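Local coordinates for DNA photolyase (PDB 4U63), which repairs cyclobutane pyrimidine dimers in ultraviolet-damaged DNA with light, using a flavin cofactor and a methenyltetrahydrofolate antenna, at residues Asp221-Gly226 with His357-Asn362; Leu208-Thr211 with Trp215-Asp218; Val115-Arg120 with Lys130-Lys135. All blocks are in the same frame, centred on the assembly; numbering follows the deposited sequence.

Contact 1: Asp221-Gly226 with His357-Asn362. With FAD (flavin-adenine dinucleotide), chain C.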
loop_
_atom_site.group_PDB
_atom_site.type_symbol
_atom_site.label_atom_id
_atom_site.label_comp_id
_atom_site.label_asym_id
_atom_site.label_seq_id
_atom_site.Cartn_x
_atom_site.Cartn_y
_atom_site.Cartn_z
ATOM N N ASP A 221 -12.349 -3.431 12.791
ATOM C CA ASP A 221 -12.897 -2.160 13.282
ATOM C C ASP A 221 -12.685 -1.053 12.266
ATOM O O ASP A 221 -13.462 -0.089 12.208
ATOM C CB ASP A 221 -12.243 -1.748 14.613
ATOM C CG ASP A 221 -12.586 -2.683 15.762
ATOM O OD1 ASP A 221 -13.595 -3.418 15.677
ATOM O OD2 ASP A 221 -11.844 -2.674 16.766
ATOM N N ILE A 222 -11.617 -1.196 11.476
ATOM C CA ILE A 222 -11.224 -0.224 10.481
ATOM C C ILE A 222 -11.494 -0.676 9.043
ATOM O O ILE A 222 -11.836 0.145 8.188
ATOM C CB ILE A 222 -9.701 0.055 10.583
ATOM C CG1 ILE A 222 -9.271 0.299 12.041
ATOM C CG2 ILE A 222 -9.300 1.217 9.685
ATOM C CD1 ILE A 222 -9.978 1.446 12.737
ATOM N N TRP A 223 -11.326 -1.968 8.776
ATOM C CA TRP A 223 -11.249 -2.463 7.407
ATOM C C TRP A 223 -12.321 -3.465 7.024
ATOM O O TRP A 223 -12.715 -4.299 7.833
ATOM C CB TRP A 223 -9.895 -3.141 7.200
ATOM C CG TRP A 223 -8.734 -2.254 7.471
ATOM C CD1 TRP A 223 -7.772 -2.431 8.416
ATOM C CD2 TRP A 223 -8.407 -1.046 6.783
ATOM N NE1 TRP A 223 -6.863 -1.402 8.363
ATOM C CE2 TRP A 223 -7.229 -0.536 7.369
ATOM C CE3 TRP A 223 -9.000 -0.338 5.731
ATOM C CZ2 TRP A 223 -6.625 0.657 6.931
ATOM C CZ3 TRP A 223 -8.412 0.838 5.300
ATOM C CH2 TRP A 223 -7.229 1.328 5.899
ATOM N N THR A 224 -12.756 -3.370 5.764
ATOM C CA THR A 224 -13.635 -4.357 5.122
ATOM C C THR A 224 -13.009 -4.652 3.759
ATOM O O THR A 224 -13.315 -3.983 2.767
ATOM C CB THR A 224 -15.067 -3.808 4.976
ATOM O OG1 THR A 224 -15.567 -3.478 6.268
ATOM C CG2 THR A 224 -16.015 -4.823 4.333
ATOM N N PRO A 225 -12.100 -5.635 3.701
ATOM C CA PRO A 225 -11.421 -5.891 2.432
ATOM C C PRO A 225 -12.364 -6.292 1.304
ATOM O O PRO A 225 -13.382 -6.936 1.537
ATOM C CB PRO A 225 -10.470 -7.041 2.779
ATOM C CG PRO A 225 -10.168 -6.822 4.206
ATOM C CD PRO A 225 -11.505 -6.439 4.782
ATOM N N GLY A 226 -12.005 -5.873 0.096
ATOM C CA GLY A 226 -12.739 -6.217 -1.102
ATOM C C GLY A 226 -13.294 -5.002 -1.801
ATOM O O GLY A 226 -13.224 -3.886 -1.289
ATOM N N HIS A 357 -3.979 -1.797 14.077
ATOM C CA HIS A 357 -4.886 -1.591 12.944
ATOM C C HIS A 357 -4.305 -1.868 11.548
ATOM O O HIS A 357 -5.025 -1.775 10.548
ATOM C CB HIS A 357 -5.412 -0.154 12.982
ATOM C CG HIS A 357 -6.295 0.135 14.155
ATOM N ND1 HIS A 357 -6.293 1.349 14.807
ATOM C CD2 HIS A 357 -7.201 -0.637 14.801
ATOM C CE1 HIS A 357 -7.164 1.320 15.791
ATOM N NE2 HIS A 357 -7.727 0.123 15.820
ATOM N N GLY A 358 -3.023 -2.198 11.471
ATOM C CA GLY A 358 -2.403 -2.498 10.191
ATOM C C GLY A 358 -2.179 -1.293 9.309
ATOM O O GLY A 358 -2.007 -1.437 8.103
ATOM N N THR A 359 -2.165 -0.106 9.905
ATOM C CA THR A 359 -1.921 1.119 9.165
ATOM C C THR A 359 -1.371 2.183 10.099
ATOM O O THR A 359 -1.384 2.021 11.308
ATOM C CB THR A 359 -3.200 1.623 8.463
ATOM O OG1 THR A 359 -2.858 2.628 7.509
ATOM C CG2 THR A 359 -4.223 2.166 9.466
ATOM N N MET A 360 -0.899 3.277 9.520
ATOM C CA MET A 360 -0.380 4.382 10.300
ATOM C C MET A 360 -0.628 5.667 9.542
ATOM O O MET A 360 -0.501 5.705 8.309
ATOM C CB MET A 360 1.115 4.189 10.570
ATOM C CG MET A 360 1.700 5.146 11.606
ATOM S SD MET A 360 3.493 5.092 11.748
ATOM C CE MET A 360 3.773 3.325 11.915
ATOM N N HIS A 361 -0.980 6.721 10.269
ATOM C CA HIS A 361 -1.161 8.040 9.643
ATOM C C HIS A 361 0.128 8.452 8.922
ATOM O O HIS A 361 1.214 8.252 9.454
ATOM C CB HIS A 361 -1.525 9.068 10.703
ATOM C CG HIS A 361 -1.920 10.388 10.141
ATOM N ND1 HIS A 361 -1.002 11.364 9.850
ATOM C CD2 HIS A 361 -3.132 10.894 9.808
ATOM C CE1 HIS A 361 -1.625 12.424 9.370
ATOM N NE2 HIS A 361 -2.920 12.164 9.332
ATOM N N ASN A 362 0.011 9.035 7.723
ATOM C CA ASN A 362 1.208 9.359 6.924
ATOM C C ASN A 362 2.239 10.251 7.620
ATOM O O ASN A 362 3.451 10.009 7.523
ATOM C CB ASN A 362 0.856 10.013 5.590
ATOM C CG ASN A 362 2.113 10.389 4.790
ATOM O OD1 ASN A 362 2.802 9.520 4.258
ATOM N ND2 ASN A 362 2.432 11.686 4.741
HETATM P PA FAD C . -4.984 9.634 1.603
HETATM O O1A FAD C . -4.419 10.853 2.258
HETATM O O2A FAD C . -6.464 9.449 1.585
HETATM O O5B FAD C . -4.354 9.582 0.128
HETATM C C5B FAD C . -5.014 8.926 -0.961
HETATM C C4B FAD C . -4.113 7.901 -1.634
HETATM O O4B FAD C . -2.939 8.512 -2.165
HETATM C C3B FAD C . -3.613 6.826 -0.696
HETATM O O3B FAD C . -4.603 5.811 -0.460
HETATM C C2B FAD C . -2.381 6.332 -1.421
HETATM O O2B FAD C . -2.713 5.394 -2.447
HETATM C C1B FAD C . -1.843 7.589 -2.059
HETATM N N9A FAD C . -0.782 8.257 -1.273
HETATM C C8A FAD C . -0.965 9.219 -0.352
HETATM N N7A FAD C . 0.212 9.640 0.156
HETATM C C5A FAD C . 1.189 8.947 -0.467
HETATM C C6A FAD C . 2.652 8.908 -0.385
HETATM N N6A FAD C . 3.305 9.719 0.470
HETATM N N1A FAD C . 3.293 8.033 -1.193
HETATM C C2A FAD C . 2.627 7.215 -2.041
HETATM N N3A FAD C . 1.283 7.209 -2.159
HETATM C C4A FAD C . 0.533 8.038 -1.406
HETATM N N1 FAD C . 1.556 4.062 1.007
HETATM C C2 FAD C . 1.114 2.887 0.504
HETATM O O2 FAD C . 0.089 2.922 -0.213
HETATM N N3 FAD C . 1.749 1.715 0.755
HETATM C C4 FAD C . 2.866 1.649 1.522
HETATM O O4 FAD C . 3.460 0.561 1.739
HETATM C C4X FAD C . 3.397 2.894 2.112
HETATM N N5 FAD C . 4.498 2.931 2.919
HETATM C C5X FAD C . 4.964 4.113 3.418
HETATM C C6 FAD C . 6.101 4.157 4.214
HETATM C C7 FAD C . 6.578 5.360 4.742
HETATM C C7M FAD C . 7.816 5.387 5.608
HETATM C C8 FAD C . 5.859 6.622 4.457
HETATM C C8M FAD C . 6.331 7.955 4.995
HETATM C C9 FAD C . 4.736 6.586 3.674
HETATM C C9A FAD C . 4.245 5.395 3.132
HETATM N N10 FAD C . 3.070 5.367 2.324
HETATM C C10 FAD C . 2.642 4.135 1.802
HETATM C "C1'" FAD C . 2.350 6.589 1.944
HETATM C "C2'" FAD C . 1.201 7.087 2.792
HETATM O "O2'" FAD C . 1.640 7.228 4.148
HETATM C "C3'" FAD C . -0.018 6.191 2.693
HETATM O "O3'" FAD C . -0.404 6.008 1.334
HETATM C "C4'" FAD C . -1.166 6.828 3.475
HETATM O "O4'" FAD C . -0.853 6.801 4.866
HETATM C "C5'" FAD C . -2.445 6.058 3.212
HETATM O "O5'" FAD C . -3.559 6.609 3.929
HETATM P P FAD C . -4.835 7.117 3.097
HETATM O O1P FAD C . -5.871 7.560 4.071
HETATM O O2P FAD C . -5.270 6.066 2.115
HETATM O O3P FAD C . -4.232 8.373 2.298
HETATM O O HOH W 1 -10.058 -0.632 17.201
#
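Trp223 and His357 meet through a single hydrogen bond that fastens the loop after helix 219-222 to the end of helix 345-357. Trp223 NE1 donates to the carbonyl O of His357 over 2.9 Å; that oxygen lies within 5° of the ring plane, and the C=O points almost straight at the nitrogen. The bond thus uses the one polar atom of a buried indole and occupies a carbonyl at the helix end, where Gly358 turns the chain with positive phi. Farther along the same ring edge, Trp223 CZ2 packs against Thr359 CG2 at 3.8 Å. Ile222 lies between the two aromatic groups and gives a different branch to each: CG2 covers the centre of the Trp223 ring, while Ile222 CG1 sits 3.8 Å from the centroid of the His357 imidazole, a CH-pi contact over the face. The first torsion of Ile222 (chi1 -47°) sends both branches to their rings at once, as a beta-branched residue can. Trp73 of helix 68-87 adds an edge-to-face partner to the indole.

The other end is looser and wetter. Asp221 is exposed and reaches the imidazole through a water, which donates to Asp221 OD2 at 2.7 Å and is hydrogen-bonded to His357 NE2 at 2.8 Å. Beyond the packed part, the second segment runs on to the flavin, where Asn362 OD1 accepts a 2.6 Å bond from FAD O2'. The nearby carboxylate, with Asp221 OD2 5.1 Å from His357 NE2, would probably favour a protonated imidazole, whereas the indole bond is neutral and does not depend on ionisation.

Contact 2: Leu208-Thr211 with Trp215-Asp218. With MHF (5,10-methenyl-6,7,8-trihydrofolic acid), chain B.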
loop_
_atom_site.group_PDB
_atom_site.type_symbol
_atom_site.label_atom_id
_atom_site.label_comp_id
_atom_site.label_asym_id
_atom_site.label_seq_id
_atom_site.Cartn_x
_atom_site.Cartn_y
_atom_site.Cartn_z
ATOM N N LEU A 208 -4.030 -18.158 5.538
ATOM C CA LEU A 208 -3.783 -16.734 5.423
ATOM C C LEU A 208 -4.180 -15.971 6.669
ATOM O O LEU A 208 -3.657 -14.887 6.902
ATOM C CB LEU A 208 -4.510 -16.164 4.210
ATOM C CG LEU A 208 -4.017 -16.638 2.845
ATOM C CD1 LEU A 208 -4.993 -16.196 1.769
ATOM C CD2 LEU A 208 -2.624 -16.111 2.551
ATOM N N LEU A 209 -5.095 -16.522 7.468
ATOM C CA LEU A 209 -5.596 -15.823 8.650
ATOM C C LEU A 209 -4.809 -16.155 9.914
ATOM O O LEU A 209 -4.258 -17.252 10.029
ATOM C CB LEU A 209 -7.065 -16.160 8.897
ATOM C CG LEU A 209 -8.110 -15.667 7.903
ATOM C CD1 LEU A 209 -9.486 -16.079 8.413
ATOM C CD2 LEU A 209 -8.030 -14.160 7.684
ATOM N N PRO A 210 -4.759 -15.200 10.875
ATOM C CA PRO A 210 -4.267 -15.535 12.211
ATOM C C PRO A 210 -5.220 -16.515 12.886
ATOM O O PRO A 210 -6.414 -16.517 12.581
ATOM C CB PRO A 210 -4.286 -14.194 12.957
ATOM C CG PRO A 210 -4.403 -13.146 11.911
ATOM C CD PRO A 210 -5.086 -13.768 10.744
ATOM N N THR A 211 -4.703 -17.336 13.791
ATOM C CA THR A 211 -5.533 -18.300 14.504
ATOM C C THR A 211 -5.584 -17.930 15.984
ATOM O O THR A 211 -6.545 -17.297 16.432
ATOM C CB THR A 211 -5.037 -19.742 14.275
ATOM O OG1 THR A 211 -3.686 -19.880 14.734
ATOM C CG2 THR A 211 -5.106 -20.095 12.792
ATOM N N TRP A 215 -4.264 -11.708 16.360
ATOM C CA TRP A 215 -3.613 -10.405 16.447
ATOM C C TRP A 215 -4.225 -9.360 15.507
ATOM O O TRP A 215 -3.946 -8.168 15.638
ATOM C CB TRP A 215 -2.110 -10.533 16.182
ATOM C CG TRP A 215 -1.732 -11.312 14.941
ATOM C CD1 TRP A 215 -1.278 -12.613 14.889
ATOM C CD2 TRP A 215 -1.743 -10.839 13.590
ATOM N NE1 TRP A 215 -1.015 -12.970 13.590
ATOM C CE2 TRP A 215 -1.288 -11.903 12.770
ATOM C CE3 TRP A 215 -2.091 -9.622 12.989
ATOM C CZ2 TRP A 215 -1.179 -11.781 11.379
ATOM C CZ3 TRP A 215 -1.981 -9.498 11.608
ATOM C CH2 TRP A 215 -1.534 -10.575 10.817
ATOM N N ALA A 216 -5.053 -9.806 14.563
ATOM C CA ALA A 216 -5.758 -8.902 13.667
ATOM C C ALA A 216 -7.177 -8.642 14.146
ATOM O O ALA A 216 -8.007 -8.176 13.373
ATOM C CB ALA A 216 -5.781 -9.486 12.266
ATOM N N LYS A 217 -7.470 -8.924 15.419
ATOM C CA LYS A 217 -8.847 -8.828 15.901
ATOM C C LYS A 217 -9.445 -7.431 15.784
ATOM O O LYS A 217 -10.667 -7.307 15.670
ATOM C CB LYS A 217 -8.980 -9.337 17.334
ATOM C CG LYS A 217 -8.213 -8.559 18.386
ATOM C CD LYS A 217 -8.367 -9.232 19.744
ATOM C CE LYS A 217 -7.446 -8.613 20.777
ATOM N NZ LYS A 217 -7.796 -7.196 21.060
ATOM N N ASP A 218 -8.607 -6.388 15.811
ATOM C CA ASP A 218 -9.109 -5.012 15.658
ATOM C C ASP A 218 -9.032 -4.479 14.226
ATOM O O ASP A 218 -9.500 -3.373 13.960
ATOM C CB ASP A 218 -8.402 -4.064 16.635
ATOM C CG ASP A 218 -8.789 -4.322 18.084
ATOM O OD1 ASP A 218 -9.748 -5.091 18.342
ATOM O OD2 ASP A 218 -8.129 -3.750 18.972
HETATM N N1 MHF B . 0.795 -6.791 11.451
HETATM C C2 MHF B . 0.107 -5.987 12.268
HETATM N NA2 MHF B . -0.329 -4.814 11.770
HETATM N N3 MHF B . -0.177 -6.324 13.572
HETATM C C4 MHF B . 0.255 -7.488 14.090
HETATM O O4 MHF B . 0.015 -7.805 15.268
HETATM C C4A MHF B . 1.014 -8.393 13.216
HETATM N N5 MHF B . 1.565 -9.598 13.616
HETATM C C6 MHF B . 2.657 -10.234 12.876
HETATM C C7 MHF B . 2.261 -10.175 11.397
HETATM N N8 MHF B . 1.956 -8.793 11.007
HETATM C C8A MHF B . 1.284 -7.968 11.842
HETATM C C9 MHF B . 2.785 -11.629 13.517
HETATM N N10 MHF B . 1.692 -11.689 14.507
HETATM C C11 MHF B . 1.318 -10.318 14.814
HETATM C C12 MHF B . 1.918 -14.265 17.862
HETATM C C13 MHF B . 1.734 -12.890 18.072
HETATM C C14 MHF B . 1.669 -12.020 16.999
HETATM C C15 MHF B . 1.797 -12.503 15.677
HETATM C C16 MHF B . 1.951 -13.867 15.469
HETATM C C17 MHF B . 2.014 -14.742 16.549
HETATM C C MHF B . 1.971 -15.240 19.009
HETATM O O MHF B . 1.932 -16.429 18.732
HETATM N N MHF B . 1.985 -14.799 20.275
HETATM C CA MHF B . 1.860 -15.645 21.450
HETATM C CB MHF B . 3.134 -15.652 22.295
HETATM C CG MHF B . 4.416 -15.482 21.484
HETATM C CD MHF B . 4.718 -14.055 21.061
HETATM O OE1 MHF B . 4.045 -13.106 21.518
HETATM O OE2 MHF B . 5.649 -13.868 20.250
HETATM C CT MHF B . 0.703 -15.166 22.290
HETATM O O1 MHF B . -0.318 -15.885 22.355
HETATM O O2 MHF B . 0.785 -14.069 22.892
#
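The antenna pocket, which holds the methenyltetrahydrofolate, has as one wall Trp215, backed from behind by Pro210. Pro210 CG lies 3.7 Å from the centroid of the six-membered ring of the Trp215 indole and 23° off its normal, a CH-pi contact over the face; the closest ring atom to Pro210 CG is Trp215 CE2, at 3.5 Å. Proline suits the place because its compact, rigid ring offers polarised C-H groups to the pi cloud. Pro210 CG also meets the small methyl of Ala216, CB, at 3.9 Å, a plain apolar contact.

On the opposite face of the indole lies the folate. Its C11 stands 3.2 Å above the plane of the Trp215 ring. On the benzo side, Trp215 CE3 comes within 3.3 Å of folate C4A in the pterin. The tryptophan therefore spans the bridge between pterin and aminobenzoyl group. A chi1 of 49° swings the Trp215 indole back over Pro210 and turns its other face to the folate. Leu354, Asp389 and Thr390 hydrogen-bond the ligand through their carbonyl oxygens. The methenyl bridge carries a delocalised positive charge in this cofactor, so an electron-rich indole face is probably a favourable partner for it.

Contact 3: Val115-Arg120 with Lys130-Lys135. With SO4 (sulfate ion), chain D; SO4 (sulfate ion), chain E.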
loop_
_atom_site.group_PDB
_atom_site.type_symbol
_atom_site.label_atom_id
_atom_site.label_comp_id
_atom_site.label_asym_id
_atom_site.label_seq_id
_atom_site.Cartn_x
_atom_site.Cartn_y
_atom_site.Cartn_z
ATOM N N VAL A 115 -5.797 -16.233 -22.602
ATOM C CA VAL A 115 -5.573 -15.863 -21.219
ATOM C C VAL A 115 -5.466 -14.349 -21.186
ATOM O O VAL A 115 -4.732 -13.764 -21.978
ATOM C CB VAL A 115 -4.280 -16.454 -20.630
ATOM C CG1 VAL A 115 -4.145 -16.053 -19.162
ATOM C CG2 VAL A 115 -4.260 -17.972 -20.774
ATOM N N VAL A 116 -6.210 -13.725 -20.276
ATOM C CA VAL A 116 -6.100 -12.299 -20.049
ATOM C C VAL A 116 -5.719 -11.994 -18.609
ATOM O O VAL A 116 -6.018 -12.764 -17.683
ATOM C CB VAL A 116 -7.404 -11.545 -20.401
ATOM C CG1 VAL A 116 -7.723 -11.706 -21.881
ATOM C CG2 VAL A 116 -8.574 -12.012 -19.534
ATOM N N TRP A 117 -5.052 -10.864 -18.435
ATOM C CA TRP A 117 -4.771 -10.326 -17.124
ATOM C C TRP A 117 -4.589 -8.815 -17.163
ATOM O O TRP A 117 -4.369 -8.222 -18.216
ATOM C CB TRP A 117 -3.537 -10.994 -16.493
ATOM C CG TRP A 117 -2.195 -10.849 -17.230
ATOM C CD1 TRP A 117 -1.442 -9.706 -17.373
ATOM C CD2 TRP A 117 -1.442 -11.899 -17.856
ATOM N NE1 TRP A 117 -0.282 -9.986 -18.067
ATOM C CE2 TRP A 117 -0.259 -11.321 -18.375
ATOM C CE3 TRP A 117 -1.660 -13.272 -18.040
ATOM C CZ2 TRP A 117 0.705 -12.073 -19.065
ATOM C CZ3 TRP A 117 -0.702 -14.019 -18.722
ATOM C CH2 TRP A 117 0.469 -13.414 -19.228
ATOM N N ASN A 118 -4.704 -8.207 -15.994
ATOM C CA ASN A 118 -4.381 -6.809 -15.828
ATOM C C ASN A 118 -2.909 -6.669 -15.514
ATOM O O ASN A 118 -2.367 -7.393 -14.669
ATOM C CB ASN A 118 -5.241 -6.202 -14.734
ATOM C CG ASN A 118 -6.696 -6.159 -15.135
ATOM O OD1 ASN A 118 -7.032 -5.605 -16.185
ATOM N ND2 ASN A 118 -7.560 -6.750 -14.334
ATOM N N ARG A 119 -2.268 -5.733 -16.206
ATOM C CA ARG A 119 -0.843 -5.488 -16.033
ATOM C C ARG A 119 -0.540 -5.124 -14.589
ATOM O O ARG A 119 -1.361 -4.479 -13.903
ATOM C CB ARG A 119 -0.378 -4.352 -16.942
ATOM C CG ARG A 119 -0.417 -4.699 -18.401
ATOM C CD ARG A 119 -0.229 -3.471 -19.262
ATOM N NE ARG A 119 -0.553 -3.781 -20.646
ATOM C CZ ARG A 119 -0.891 -2.887 -21.571
ATOM N NH1 ARG A 119 -0.965 -1.583 -21.282
ATOM N NH2 ARG A 119 -1.164 -3.304 -22.803
ATOM N N ARG A 120 0.618 -5.578 -14.134
ATOM C CA ARG A 120 1.163 -5.201 -12.841
ATOM C C ARG A 120 2.487 -4.563 -13.153
ATOM O O ARG A 120 3.238 -5.056 -13.985
ATOM C CB ARG A 120 1.297 -6.394 -11.892
ATOM C CG ARG A 120 2.137 -7.547 -12.401
ATOM C CD ARG A 120 2.018 -8.735 -11.474
ATOM N NE ARG A 120 2.565 -9.952 -12.067
ATOM C CZ ARG A 120 2.614 -11.138 -11.460
ATOM N NH1 ARG A 120 2.151 -11.287 -10.222
ATOM N NH2 ARG A 120 3.128 -12.186 -12.097
ATOM N N LYS A 130 5.958 -10.921 -18.680
ATOM C CA LYS A 130 6.581 -10.876 -20.014
ATOM C C LYS A 130 7.066 -12.262 -20.459
ATOM O O LYS A 130 6.838 -12.676 -21.605
ATOM C CB LYS A 130 7.735 -9.864 -20.046
ATOM C CG LYS A 130 8.399 -9.708 -21.418
ATOM C CD LYS A 130 9.443 -8.600 -21.428
ATOM C CE LYS A 130 10.023 -8.390 -22.825
ATOM N NZ LYS A 130 11.205 -7.481 -22.802
ATOM N N ALA A 131 7.724 -12.979 -19.551
ATOM C CA ALA A 131 8.281 -14.297 -19.873
ATOM C C ALA A 131 7.173 -15.310 -20.136
ATOM O O ALA A 131 7.228 -16.072 -21.100
ATOM C CB ALA A 131 9.187 -14.782 -18.754
ATOM N N LEU A 132 6.161 -15.293 -19.276
ATOM C CA LEU A 132 5.041 -16.207 -19.379
ATOM C C LEU A 132 4.268 -15.977 -20.670
ATOM O O LEU A 132 3.906 -16.937 -21.366
ATOM C CB LEU A 132 4.127 -16.034 -18.172
ATOM C CG LEU A 132 2.894 -16.922 -18.117
ATOM C CD1 LEU A 132 3.259 -18.396 -18.083
ATOM C CD2 LEU A 132 2.084 -16.530 -16.903
ATOM N N LYS A 133 4.034 -14.702 -20.985
ATOM C CA LYS A 133 3.312 -14.302 -22.189
ATOM C C LYS A 133 3.993 -14.834 -23.444
ATOM O O LYS A 133 3.326 -15.391 -24.322
ATOM C CB LYS A 133 3.199 -12.781 -22.238
ATOM C CG LYS A 133 2.424 -12.226 -23.412
ATOM C CD LYS A 133 2.042 -10.774 -23.180
ATOM C CE LYS A 133 3.259 -9.862 -23.164
ATOM N NZ LYS A 133 2.859 -8.436 -23.003
ATOM N N GLN A 134 5.317 -14.680 -23.527
ATOM C CA GLN A 134 6.060 -15.192 -24.677
ATOM C C GLN A 134 5.965 -16.719 -24.795
ATOM O O GLN A 134 5.811 -17.244 -25.896
ATOM C CB GLN A 134 7.531 -14.764 -24.617
ATOM C CG GLN A 134 8.336 -15.117 -25.864
ATOM C CD GLN A 134 7.782 -14.460 -27.114
ATOM O OE1 GLN A 134 7.673 -13.239 -27.181
ATOM N NE2 GLN A 134 7.429 -15.264 -28.107
ATOM N N LYS A 135 6.076 -17.425 -23.674
ATOM C CA LYS A 135 5.989 -18.893 -23.689
ATOM C C LYS A 135 4.622 -19.368 -24.159
ATOM O O LYS A 135 4.534 -20.289 -24.958
ATOM C CB LYS A 135 6.278 -19.486 -22.308
ATOM C CG LYS A 135 7.756 -19.514 -21.950
ATOM C CD LYS A 135 7.949 -20.003 -20.528
ATOM C CE LYS A 135 9.350 -19.722 -20.013
ATOM N NZ LYS A 135 10.381 -20.618 -20.599
HETATM S S SO4 D . -2.369 -0.406 -24.690
HETATM O O1 SO4 D . -1.516 -1.597 -24.860
HETATM O O2 SO4 D . -3.637 -0.602 -25.422
HETATM O O3 SO4 D . -1.666 0.767 -25.245
HETATM O O4 SO4 D . -2.653 -0.179 -23.256
HETATM S S SO4 E . -0.395 -7.036 -24.634
HETATM O O1 SO4 E . 0.463 -7.469 -25.752
HETATM O O2 SO4 E . -1.763 -7.559 -24.781
HETATM O O3 SO4 E . 0.211 -7.543 -23.386
HETATM O O4 SO4 E . -0.464 -5.560 -24.612
#
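Trp117 and the helix residues Leu132 and Lys133 make the direct contact. Leading up to it, Val115 and Val116 are buried in strand 114-118, where their branched side chains suit the extended backbone. Val115 pairs through its backbone with strand 142-146, and Val116 with strand 27-31. Trp117 then turns its indole toward helix 123-138, a course set by its first torsion (chi1 61°). The benzo end of the ring does the touching: Trp117 CZ3 approaches Leu132 CD2 at 4.2 Å, and Trp117 CZ2 approaches Lys133 CB at 4.1 Å. Both helix side chains run obliquely to the indole, in loose apolar packing with no direct hydrogen bond between the segments. Trp30 meets the indole edge-to-face and Arg32 adds a cation-pi contact.

This is the packing of strand against helix inside a beta-alpha-beta unit, strand 114-118, helix 123-138 and strand 142-146, of the parallel sheet in the N-terminal alpha/beta domain of the photolyase fold. A large flat residue suits the interface, since one indole can cover successive helix positions.

Asn118 ends the strand with its side-chain amide hydrogen-bonded to Asp34 and Asn40. Arg119 carries its guanidinium out to two sulfates, probably from the crystallisation liquor. Arg119 NH1 donates to O4 of sulfate D at 3.0 Å, and Arg119 NH2 to O1 of the same ion at 2.7 Å (167°), a two-pronged grip. Sulfate E bridges the segments: Arg119 NH2 donates to its O4 at 3.0 Å, and a kink in the Lys133 chain (chi3 67°) turns Lys133 NZ to its O3 at 2.8 Å. The flat, multi-donor guanidinium and the flexible lysine ammonium both suit an oxyanion. Arg120 pairs with Asp129 and Glu60 in salt bridges.

How the contacts relate
Contacts 1 and 2 are neighbours, their centres 13 Å apart, and they touch where His357 CD2 packs on Asp218 O at 3.7 Å. Contact 2 lines the folate pocket with Trp215, and contact 1 lies between that pocket and the flavin side. Segment 357-362 contributes to both pockets, touching the folate at Gly358 and supplying Met360 and Asn362 to the flavin site, the latter through a hydrogen bond. Contact 3 stands apart in the alpha/beta domain, its centre 31 Å from that of contact 1 and 33 Å from that of contact 2, with nearest atoms about 14 Å away in both cases. Along the chain it closes first, followed by contact 2 and then contact 1.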